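Local atomic coordinates of CT398 (Chlamydia trachomatis, PDB entry 4ILO), a protein that is of unknown function but joins a long coiled-coil hairpin to a C4-type zinc ribbon and may bind DNA or RNA. Residues A[179-184]-A[230-235]; A[195-200]-A[215-220]. All coordinates share one frame; numbering follows the deposited sequence.

Overall arrangement
Interactions 1 and 2 lie on the same small sheet at one end of the elongated chain, their centres about 13 Å apart. Interaction 1 seats strand 232-234 on helix 176-189; interaction 2 sets helix 211-219 against strand 194-198. The two strands are parallel neighbours, tied by probable hydrogen bonds from Val195 N to Ile232 O (2.9 Å) and from Ile197 N to Tyr234 O (3.1 Å). A bound 1,2-ethanediol, probably from the crystallisation liquor, touches both contacts. The zinc ion, held by Cys202, Cys205, Cys226 and Cys229, lies about 10 Å from the side chain of Ile232 and about 9 Å from that of Ile197, so neither contact reaches the metal site.

Interaction 1: residues A[179-184]-A[230-235]. With EDO (1,2-ethanediol), chain D.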
ATOM      1  N   PHE A 179      13.268  33.720 -15.474  1.00 28.78           N
ATOM      2  CA  PHE A 179      12.976  32.300 -15.316  1.00 34.46           C
ATOM      3  C   PHE A 179      13.709  31.711 -14.115  1.00 34.90           C
ATOM      4  O   PHE A 179      13.130  30.965 -13.311  1.00 28.06           O
ATOM      5  CB  PHE A 179      13.373  31.545 -16.584  1.00 33.91           C
ATOM      6  CG  PHE A 179      13.203  30.068 -16.448  1.00 39.04           C
ATOM      7  CD1 PHE A 179      11.944  29.487 -16.586  1.00 39.89           C
ATOM      8  CD2 PHE A 179      14.281  29.262 -16.098  1.00 43.32           C
ATOM      9  CE1 PHE A 179      11.767  28.116 -16.413  1.00 34.71           C
ATOM     10  CE2 PHE A 179      14.112  27.878 -15.935  1.00 44.60           C
ATOM     11  CZ  PHE A 179      12.856  27.309 -16.087  1.00 36.44           C
ATOM     12  N   SER A 180      15.001  32.016 -14.005  1.00 34.62           N
ATOM     13  CA  SER A 180      15.805  31.589 -12.866  1.00 34.51           C
ATOM     14  C   SER A 180      15.190  32.002 -11.521  1.00 28.77           C
ATOM     15  O   SER A 180      15.260  31.251 -10.539  1.00 30.43           O
ATOM     16  CB  SER A 180      17.204  32.185 -13.032  1.00 38.85           C
ATOM     17  OG  SER A 180      17.926  32.047 -11.828  1.00 49.15           O
ATOM     18  N   VAL A 181      14.606  33.201 -11.441  1.00 23.38           N
ATOM     19  CA  VAL A 181      13.902  33.602 -10.221  1.00 22.57           C
ATOM     20  C   VAL A 181      12.601  32.804 -10.090  1.00 22.25           C
ATOM     21  O   VAL A 181      12.310  32.204  -9.037  1.00 22.05           O
ATOM     22  CB  VAL A 181      13.637  35.129 -10.247  1.00 22.16           C
ATOM     23  CG1 VAL A 181      12.619  35.563  -9.177  1.00 21.48           C
ATOM     24  CG2 VAL A 181      14.914  35.900 -10.090  1.00 34.42           C
ATOM     25  N   TYR A 182      11.811  32.794 -11.169  1.00 22.36           N
ATOM     26  CA  TYR A 182      10.516  32.126 -11.204  1.00 22.21           C
ATOM     27  C   TYR A 182      10.629  30.712 -10.683  1.00 22.46           C
ATOM     28  O   TYR A 182       9.843  30.282  -9.829  1.00 22.13           O
ATOM     29  CB  TYR A 182      10.001  32.091 -12.653  1.00 22.75           C
ATOM     30  CG  TYR A 182       8.911  31.079 -12.886  1.00 22.97           C
ATOM     31  CD1 TYR A 182       7.621  31.305 -12.438  1.00 22.58           C
ATOM     32  CD2 TYR A 182       9.183  29.879 -13.525  1.00 25.14           C
ATOM     33  CE1 TYR A 182       6.603  30.345 -12.625  1.00 27.59           C
ATOM     34  CE2 TYR A 182       8.183  28.912 -13.724  1.00 24.03           C
ATOM     35  CZ  TYR A 182       6.898  29.151 -13.276  1.00 23.60           C
ATOM     36  OH  TYR A 182       5.911  28.208 -13.475  1.00 26.58           O
ATOM     37  N   GLU A 183      11.612  29.988 -11.189  1.00 23.48           N
ATOM     38  CA  GLU A 183      11.736  28.562 -10.918  1.00 31.24           C
ATOM     39  C   GLU A 183      12.042  28.300  -9.443  1.00 31.19           C
ATOM     40  O   GLU A 183      11.522  27.343  -8.864  1.00 27.12           O
ATOM     41  CB  GLU A 183      12.831  27.988 -11.826  1.00 37.05           C
ATOM     42  CG  GLU A 183      12.935  26.490 -11.796  1.00 55.17           C
ATOM     43  CD  GLU A 183      13.884  25.947 -12.854  1.00 61.58           C
ATOM     44  OE1 GLU A 183      14.880  26.644 -13.164  1.00 56.35           O
ATOM     45  OE2 GLU A 183      13.623  24.820 -13.364  1.00 65.85           O
ATOM     46  N   ARG A 184      12.885  29.139  -8.814  1.00 29.00           N
ATOM     47  CA  ARG A 184      13.174  28.969  -7.389  1.00 27.05           C
ATOM     48  C   ARG A 184      11.956  29.320  -6.544  1.00 24.49           C
ATOM     49  O   ARG A 184      11.584  28.575  -5.617  1.00 24.65           O
ATOM     50  CB  ARG A 184      14.403  29.804  -7.007  1.00 33.49           C
ATOM     51  CG  ARG A 184      15.689  29.379  -7.775  1.00 44.18           C
ATOM     52  CD  ARG A 184      16.950  30.005  -7.191  1.00 54.36           C
ATOM     53  NE  ARG A 184      18.195  29.453  -7.737  1.00 65.23           N
ATOM     54  CZ  ARG A 184      19.402  29.635  -7.187  1.00 69.24           C
ATOM     55  NH1 ARG A 184      19.543  30.354  -6.068  1.00 65.43           N
ATOM     56  NH2 ARG A 184      20.482  29.098  -7.750  1.00 72.85           N
ATOM     57  N   SER A 230       7.481  37.544  -1.330  1.00 23.12           N
ATOM     58  CA  SER A 230       8.616  37.507  -2.273  1.00 26.85           C
ATOM     59  C   SER A 230       8.221  37.083  -3.691  1.00 28.20           C
ATOM     60  O   SER A 230       9.131  37.014  -4.571  1.00 24.48           O
ATOM     61  CB  SER A 230       9.774  36.593  -1.818  1.00 34.12           C
ATOM     62  OG  SER A 230      10.371  37.047  -0.606  1.00 36.54           O
ATOM     63  N   ARG A 231       6.950  36.794  -3.964  1.00 20.36           N
ATOM     64  CA  ARG A 231       6.526  36.527  -5.324  1.00 20.32           C
ATOM     65  C   ARG A 231       6.758  37.749  -6.218  1.00 20.43           C
ATOM     66  O   ARG A 231       6.810  38.887  -5.747  1.00 20.54           O
ATOM     67  CB  ARG A 231       5.042  36.201  -5.351  1.00 20.49           C
ATOM     68  CG  ARG A 231       4.691  34.864  -4.650  1.00 20.51           C
ATOM     69  CD  ARG A 231       3.224  34.559  -4.839  1.00 22.15           C
ATOM     70  NE  ARG A 231       2.899  33.165  -4.520  1.00 20.89           N
ATOM     71  CZ  ARG A 231       2.720  32.706  -3.288  1.00 24.08           C
ATOM     72  NH1 ARG A 231       2.864  33.508  -2.244  1.00 21.10           N
ATOM     73  NH2 ARG A 231       2.417  31.423  -3.101  1.00 21.22           N
ATOM     74  N   ILE A 232       6.858  37.496  -7.526  1.00 24.99           N
ATOM     75  CA  ILE A 232       6.980  38.565  -8.531  1.00 30.63           C
ATOM     76  C   ILE A 232       5.604  39.178  -8.780  1.00 27.82           C
ATOM     77  O   ILE A 232       4.650  38.461  -9.105  1.00 22.18           O
ATOM     78  CB  ILE A 232       7.546  37.999  -9.845  1.00 21.21           C
ATOM     79  CG1 ILE A 232       8.984  37.530  -9.642  1.00 21.71           C
ATOM     80  CG2 ILE A 232       7.437  39.046 -10.977  1.00 21.76           C
ATOM     81  CD1 ILE A 232       9.435  36.471 -10.618  1.00 21.38           C
ATOM     82  N   LEU A 233       5.500  40.506  -8.662  1.00 21.55           N
ATOM     83  CA  LEU A 233       4.238  41.205  -8.881  1.00 22.20           C
ATOM     84  C   LEU A 233       4.256  41.916 -10.236  1.00 36.42           C
ATOM     85  O   LEU A 233       5.294  42.419 -10.697  1.00 22.87           O
ATOM     86  CB  LEU A 233       3.997  42.265  -7.796  1.00 22.40           C
ATOM     87  CG  LEU A 233       3.660  41.903  -6.345  1.00 22.17           C
ATOM     88  CD1 LEU A 233       3.791  43.117  -5.456  1.00 22.53           C
ATOM     89  CD2 LEU A 233       2.213  41.321  -6.221  1.00 22.57           C
ATOM     90  N   TYR A 234       3.081  42.003 -10.853  1.00 29.82           N
ATOM     91  CA  TYR A 234       2.956  42.691 -12.127  1.00 30.99           C
ATOM     92  C   TYR A 234       1.579  43.337 -12.196  1.00 31.67           C
ATOM     93  O   TYR A 234       0.689  43.044 -11.397  1.00 36.05           O
ATOM     94  CB  TYR A 234       3.191  41.748 -13.311  1.00 24.78           C
ATOM     95  CG  TYR A 234       2.026  40.801 -13.578  1.00 26.67           C
ATOM     96  CD1 TYR A 234       1.965  39.549 -12.960  1.00 24.46           C
ATOM     97  CD2 TYR A 234       0.994  41.148 -14.458  1.00 26.51           C
ATOM     98  CE1 TYR A 234       0.908  38.647 -13.199  1.00 26.69           C
ATOM     99  CE2 TYR A 234      -0.078  40.245 -14.716  1.00 27.04           C
ATOM    100  CZ  TYR A 234      -0.112  39.005 -14.075  1.00 27.30           C
ATOM    101  OH  TYR A 234      -1.143  38.121 -14.296  1.00 27.26           O
ATOM    102  N   TRP A 235       1.421  44.224 -13.171  1.00 34.26           N
ATOM    103  CA  TRP A 235       0.243  45.068 -13.313  1.00 43.30           C
ATOM    104  C   TRP A 235      -0.556  44.620 -14.532  1.00 47.48           C
ATOM    105  O   TRP A 235      -0.008  44.563 -15.643  1.00 43.76           O
ATOM    106  CB  TRP A 235       0.700  46.511 -13.502  1.00 51.58           C
ATOM    107  CG  TRP A 235      -0.412  47.478 -13.662  1.00 55.77           C
ATOM    108  CD1 TRP A 235      -0.775  48.143 -14.806  1.00 55.80           C
ATOM    109  CD2 TRP A 235      -1.312  47.906 -12.643  1.00 56.00           C
ATOM    110  NE1 TRP A 235      -1.856  48.950 -14.555  1.00 54.90           N
ATOM    111  CE2 TRP A 235      -2.204  48.828 -13.234  1.00 53.79           C
ATOM    112  CE3 TRP A 235      -1.458  47.595 -11.282  1.00 58.53           C
ATOM    113  CZ2 TRP A 235      -3.231  49.440 -12.514  1.00 57.69           C
ATOM    114  CZ3 TRP A 235      -2.481  48.204 -10.563  1.00 61.58           C
ATOM    115  CH2 TRP A 235      -3.355  49.116 -11.184  1.00 62.50           C
TER
HETATM  116  C1  EDO D 302       6.947  44.848 -12.394  1.00 31.80           C
HETATM  117  O1  EDO D 302       6.086  45.229 -13.472  1.00 29.47           O
HETATM  118  C2  EDO D 302       7.439  43.442 -12.691  1.00 27.40           C
HETATM  119  O2  EDO D 302       7.895  42.893 -11.453  1.00 23.16           O
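Ile232 meets Val181 through a single arm of its side chain. At CB the isoleucine branches: CG1 stands anti to the carbonyl carbon (chi1 -66°) and heads for helix 176-189, while CG2 leaves on a different course. CG1 comes to 4.2 Å from Val181 CG1. One bond further, the terminal methyl CD1 is 3.6 Å from Val181 CG1, the closest approach between the segments, and lies 4.4 Å from Tyr182 N, a looser approach to the helix backbone. Val181 supplies just this one branch. The contact is thus a small apolar patch joining the last strand of the C4-type zinc ribbon to the short helix that follows the long hairpin of the CT398-like coiled coil. The other branch, CG2, passes 3.9 Å from O2 of the bound 1,2-ethanediol; the same O2 donates a 2.7 Å hydrogen bond to Leu233 O. Val194, on the adjacent strand, is touched by both Ile232 and Tyr182. The phenol of Tyr182 reaches from there to helix 2-86, where its OH hydrogen-bonds Asp18 OD2 and its side chain packs on Ile11 and Gln15.

Interaction 2: residues A[195-200]-A[215-220]; sequences VPIENR and NLVRKQ. With EDO (1,2-ethanediol), chain D.
Ile197 and Val217 meet between strand 194-198 and helix 211-219, with Ile197 CG1 4.2 Å from Val217 CG1. The isoleucine chain bends at its second torsion (chi2 -82°), which sets its terminal CD1 almost equally far from the two valine methyls, 4.4 Å from Val217 CG2 and 4.5 Å from Val217 CG1. Both residues are buried, and the patch is purely apolar. At its exposed margin two arginines approach with their ends: Arg200 NH1 lies 4.2 Å from Arg218 NH2, and each of these nitrogens sits at the edge of the other guanidinium, near its plane. Glu214 engages both: its OE2 forms a salt bridge with Arg200 NH1 and a longer, weak ion pair with Arg218 NH2, which probably offsets the two like charges. The helix ends just past Val217, whose O accepts a 3.0 Å hydrogen bond from O1 of the bound 1,2-ethanediol, besides a weak one from Gln220 N (3.1 Å). Gln220 is the first residue to leave helical geometry, with positive phi (59°), and its side chain turns to helix 2-86, packing on Met4, His5 and Leu8. On the strand side, Asn199 and Arg200 both have positive phi in the tight turn between strands 194-198 and 201-202, and Arg200 is tied through its backbone to Leu209. In the C4-type zinc ribbon, then, helix 211-219 lies over the sheet: Leu233 of the neighbouring strand 232-234 touches both Ile197 and Val217, Leu209 adds to the packing on Ile197, and Trp235, just beyond that strand, packs on Arg218.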
ATOM      1  N   VAL A 195       2.437  36.923 -10.042  1.00 22.25           N
ATOM      2  CA  VAL A 195       1.021  37.151  -9.732  1.00 22.80           C
ATOM      3  C   VAL A 195       0.663  38.625  -9.869  1.00 27.30           C
ATOM      4  O   VAL A 195       1.514  39.497  -9.640  1.00 24.82           O
ATOM      5  CB  VAL A 195       0.668  36.675  -8.309  1.00 22.43           C
ATOM      6  CG1 VAL A 195       0.938  35.144  -8.148  1.00 24.60           C
ATOM      7  CG2 VAL A 195       1.383  37.537  -7.237  1.00 22.01           C
ATOM      8  N   PRO A 196      -0.570  38.960 -10.235  1.00 28.09           N
ATOM      9  CA  PRO A 196      -0.913  40.370 -10.431  1.00 27.26           C
ATOM     10  C   PRO A 196      -1.382  41.022  -9.129  1.00 27.18           C
ATOM     11  O   PRO A 196      -1.744  40.350  -8.147  1.00 24.92           O
ATOM     12  CB  PRO A 196      -2.037  40.305 -11.478  1.00 33.97           C
ATOM     13  CG  PRO A 196      -2.742  38.972 -11.176  1.00 38.86           C
ATOM     14  CD  PRO A 196      -1.649  38.038 -10.659  1.00 24.98           C
ATOM     15  N   ILE A 197      -1.293  42.358  -9.128  1.00 25.81           N
ATOM     16  CA  ILE A 197      -1.953  43.202  -8.129  1.00 32.57           C
ATOM     17  C   ILE A 197      -3.462  43.112  -8.336  1.00 29.75           C
ATOM     18  O   ILE A 197      -3.963  43.432  -9.420  1.00 36.24           O
ATOM     19  CB  ILE A 197      -1.527  44.672  -8.285  1.00 36.80           C
ATOM     20  CG1 ILE A 197      -0.011  44.855  -8.389  1.00 41.13           C
ATOM     21  CG2 ILE A 197      -2.115  45.512  -7.138  1.00 35.72           C
ATOM     22  CD1 ILE A 197       0.654  44.867  -7.090  1.00 44.36           C
ATOM     23  N   GLU A 198      -4.195  42.727  -7.287  1.00 39.58           N
ATOM     24  CA  GLU A 198      -5.663  42.756  -7.283  1.00 50.11           C
ATOM     25  C   GLU A 198      -6.127  43.569  -6.082  1.00 50.85           C
ATOM     26  O   GLU A 198      -5.715  43.299  -4.944  1.00 43.06           O
ATOM     27  CB  GLU A 198      -6.320  41.358  -7.165  1.00 52.29           C
ATOM     28  CG  GLU A 198      -5.728  40.203  -8.009  1.00 61.45           C
ATOM     29  CD  GLU A 198      -6.227  40.135  -9.476  1.00 62.95           C
ATOM     30  OE1 GLU A 198      -6.524  39.001  -9.962  1.00 51.24           O
ATOM     31  OE2 GLU A 198      -6.276  41.206 -10.149  1.00 69.91           O
ATOM     32  N   ASN A 199      -7.006  44.539  -6.319  1.00 52.23           N
ATOM     33  CA  ASN A 199      -7.554  45.329  -5.219  1.00 61.11           C
ATOM     34  C   ASN A 199      -6.424  45.900  -4.362  1.00 59.70           C
ATOM     35  O   ASN A 199      -6.500  45.946  -3.130  1.00 60.89           O
ATOM     36  CB  ASN A 199      -8.523  44.503  -4.363  1.00 64.37           C
ATOM     37  CG  ASN A 199      -9.617  43.832  -5.186  1.00 69.41           C
ATOM     38  OD1 ASN A 199     -10.532  44.497  -5.680  1.00 71.16           O
ATOM     39  ND2 ASN A 199      -9.534  42.504  -5.322  1.00 66.87           N
ATOM     40  N   ARG A 200      -5.344  46.300  -5.025  1.00 48.15           N
ATOM     41  CA  ARG A 200      -4.184  46.892  -4.364  1.00 42.32           C
ATOM     42  C   ARG A 200      -3.515  45.957  -3.332  1.00 41.29           C
ATOM     43  O   ARG A 200      -2.753  46.439  -2.474  1.00 36.62           O
ATOM     44  CB  ARG A 200      -4.550  48.239  -3.735  1.00 38.22           C
ATOM     45  CG  ARG A 200      -5.137  49.274  -4.728  1.00 42.14           C
ATOM     46  CD  ARG A 200      -4.906  50.690  -4.175  1.00 51.66           C
ATOM     47  NE  ARG A 200      -5.733  51.743  -4.776  1.00 59.53           N
ATOM     48  CZ  ARG A 200      -5.478  52.337  -5.945  1.00 58.35           C
ATOM     49  NH1 ARG A 200      -4.429  51.950  -6.666  1.00 57.19           N
ATOM     50  NH2 ARG A 200      -6.285  53.301  -6.407  1.00 48.63           N
ATOM     51  N   ASN A 215       3.365  52.005  -7.098  1.00 31.43           N
ATOM     52  CA  ASN A 215       4.033  52.849  -8.082  1.00 40.02           C
ATOM     53  C   ASN A 215       5.175  52.097  -8.757  1.00 40.72           C
ATOM     54  O   ASN A 215       5.271  52.066  -9.990  1.00 28.36           O
ATOM     55  CB  ASN A 215       4.518  54.155  -7.440  1.00 41.95           C
ATOM     56  CG  ASN A 215       3.361  55.116  -7.124  1.00 45.06           C
ATOM     57  OD1 ASN A 215       2.333  55.112  -7.809  1.00 39.28           O
ATOM     58  ND2 ASN A 215       3.522  55.934  -6.079  1.00 44.68           N
ATOM     59  N   LEU A 216       6.034  51.449  -7.957  1.00 26.92           N
ATOM     60  CA  LEU A 216       7.159  50.711  -8.524  1.00 26.02           C
ATOM     61  C   LEU A 216       6.693  49.641  -9.504  1.00 34.35           C
ATOM     62  O   LEU A 216       7.304  49.462 -10.562  1.00 25.71           O
ATOM     63  CB  LEU A 216       7.989  50.059  -7.413  1.00 25.08           C
ATOM     64  CG  LEU A 216       8.790  50.959  -6.463  1.00 25.38           C
ATOM     65  CD1 LEU A 216       9.432  50.092  -5.377  1.00 30.82           C
ATOM     66  CD2 LEU A 216       9.841  51.721  -7.233  1.00 25.75           C
ATOM     67  N   VAL A 217       5.635  48.888  -9.153  1.00 29.04           N
ATOM     68  CA  VAL A 217       5.194  47.800 -10.027  1.00 27.68           C
ATOM     69  C   VAL A 217       4.681  48.355 -11.350  1.00 26.43           C
ATOM     70  O   VAL A 217       4.963  47.811 -12.423  1.00 26.76           O
ATOM     71  CB  VAL A 217       4.126  46.923  -9.335  1.00 27.99           C
ATOM     72  CG1 VAL A 217       3.641  45.858 -10.288  1.00 25.00           C
ATOM     73  CG2 VAL A 217       4.676  46.312  -8.038  1.00 24.08           C
ATOM     74  N   ARG A 218       3.886  49.417 -11.292  1.00 27.58           N
ATOM     75  CA  ARG A 218       3.351  50.011 -12.513  1.00 38.59           C
ATOM     76  C   ARG A 218       4.438  50.455 -13.497  1.00 40.37           C
ATOM     77  O   ARG A 218       4.210  50.432 -14.722  1.00 36.52           O
ATOM     78  CB  ARG A 218       2.479  51.207 -12.153  1.00 37.02           C
ATOM     79  CG  ARG A 218       1.197  50.771 -11.486  1.00 49.36           C
ATOM     80  CD  ARG A 218       0.035  51.431 -12.147  1.00 48.31           C
ATOM     81  NE  ARG A 218      -1.011  51.756 -11.199  1.00 43.34           N
ATOM     82  CZ  ARG A 218      -2.128  52.385 -11.537  1.00 46.62           C
ATOM     83  NH1 ARG A 218      -2.329  52.774 -12.801  1.00 42.33           N
ATOM     84  NH2 ARG A 218      -3.040  52.629 -10.606  1.00 54.42           N
ATOM     85  N   LYS A 219       5.601  50.913 -13.006  1.00 36.71           N
ATOM     86  CA  LYS A 219       6.610  51.397 -13.952  1.00 43.82           C
ATOM     87  C   LYS A 219       7.029  50.280 -14.902  1.00 36.39           C
ATOM     88  O   LYS A 219       7.359  50.540 -16.060  1.00 32.34           O
ATOM     89  CB  LYS A 219       7.812  52.029 -13.237  1.00 49.51           C
ATOM     90  CG  LYS A 219       7.443  53.161 -12.256  1.00 51.50           C
ATOM     91  CD  LYS A 219       8.580  54.214 -12.031  1.00 53.35           C
ATOM     92  CE  LYS A 219       9.668  53.741 -11.055  1.00 44.69           C
ATOM     93  NZ  LYS A 219      10.973  53.407 -11.732  1.00 47.77           N
ATOM     94  N   GLN A 220       6.951  49.024 -14.461  1.00 35.59           N
ATOM     95  CA  GLN A 220       7.165  47.907 -15.366  1.00 36.82           C
ATOM     96  C   GLN A 220       8.554  47.967 -15.990  1.00 41.42           C
ATOM     97  O   GLN A 220       8.776  47.447 -17.088  1.00 36.38           O
ATOM     98  CB  GLN A 220       6.080  47.894 -16.447  1.00 49.41           C
ATOM     99  CG  GLN A 220       5.994  46.634 -17.273  1.00 56.39           C
ATOM    100  CD  GLN A 220       4.563  46.315 -17.685  1.00 62.72           C
ATOM    101  OE1 GLN A 220       3.619  47.023 -17.314  1.00 63.05           O
ATOM    102  NE2 GLN A 220       4.396  45.237 -18.443  1.00 62.95           N
TER
HETATM  103  C1  EDO D 302       6.947  44.848 -12.394  1.00 31.80           C
HETATM  104  O1  EDO D 302       6.086  45.229 -13.472  1.00 29.47           O
HETATM  105  C2  EDO D 302       7.439  43.442 -12.691  1.00 27.40           C
HETATM  106  O2  EDO D 302       7.895  42.893 -11.453  1.00 23.16           O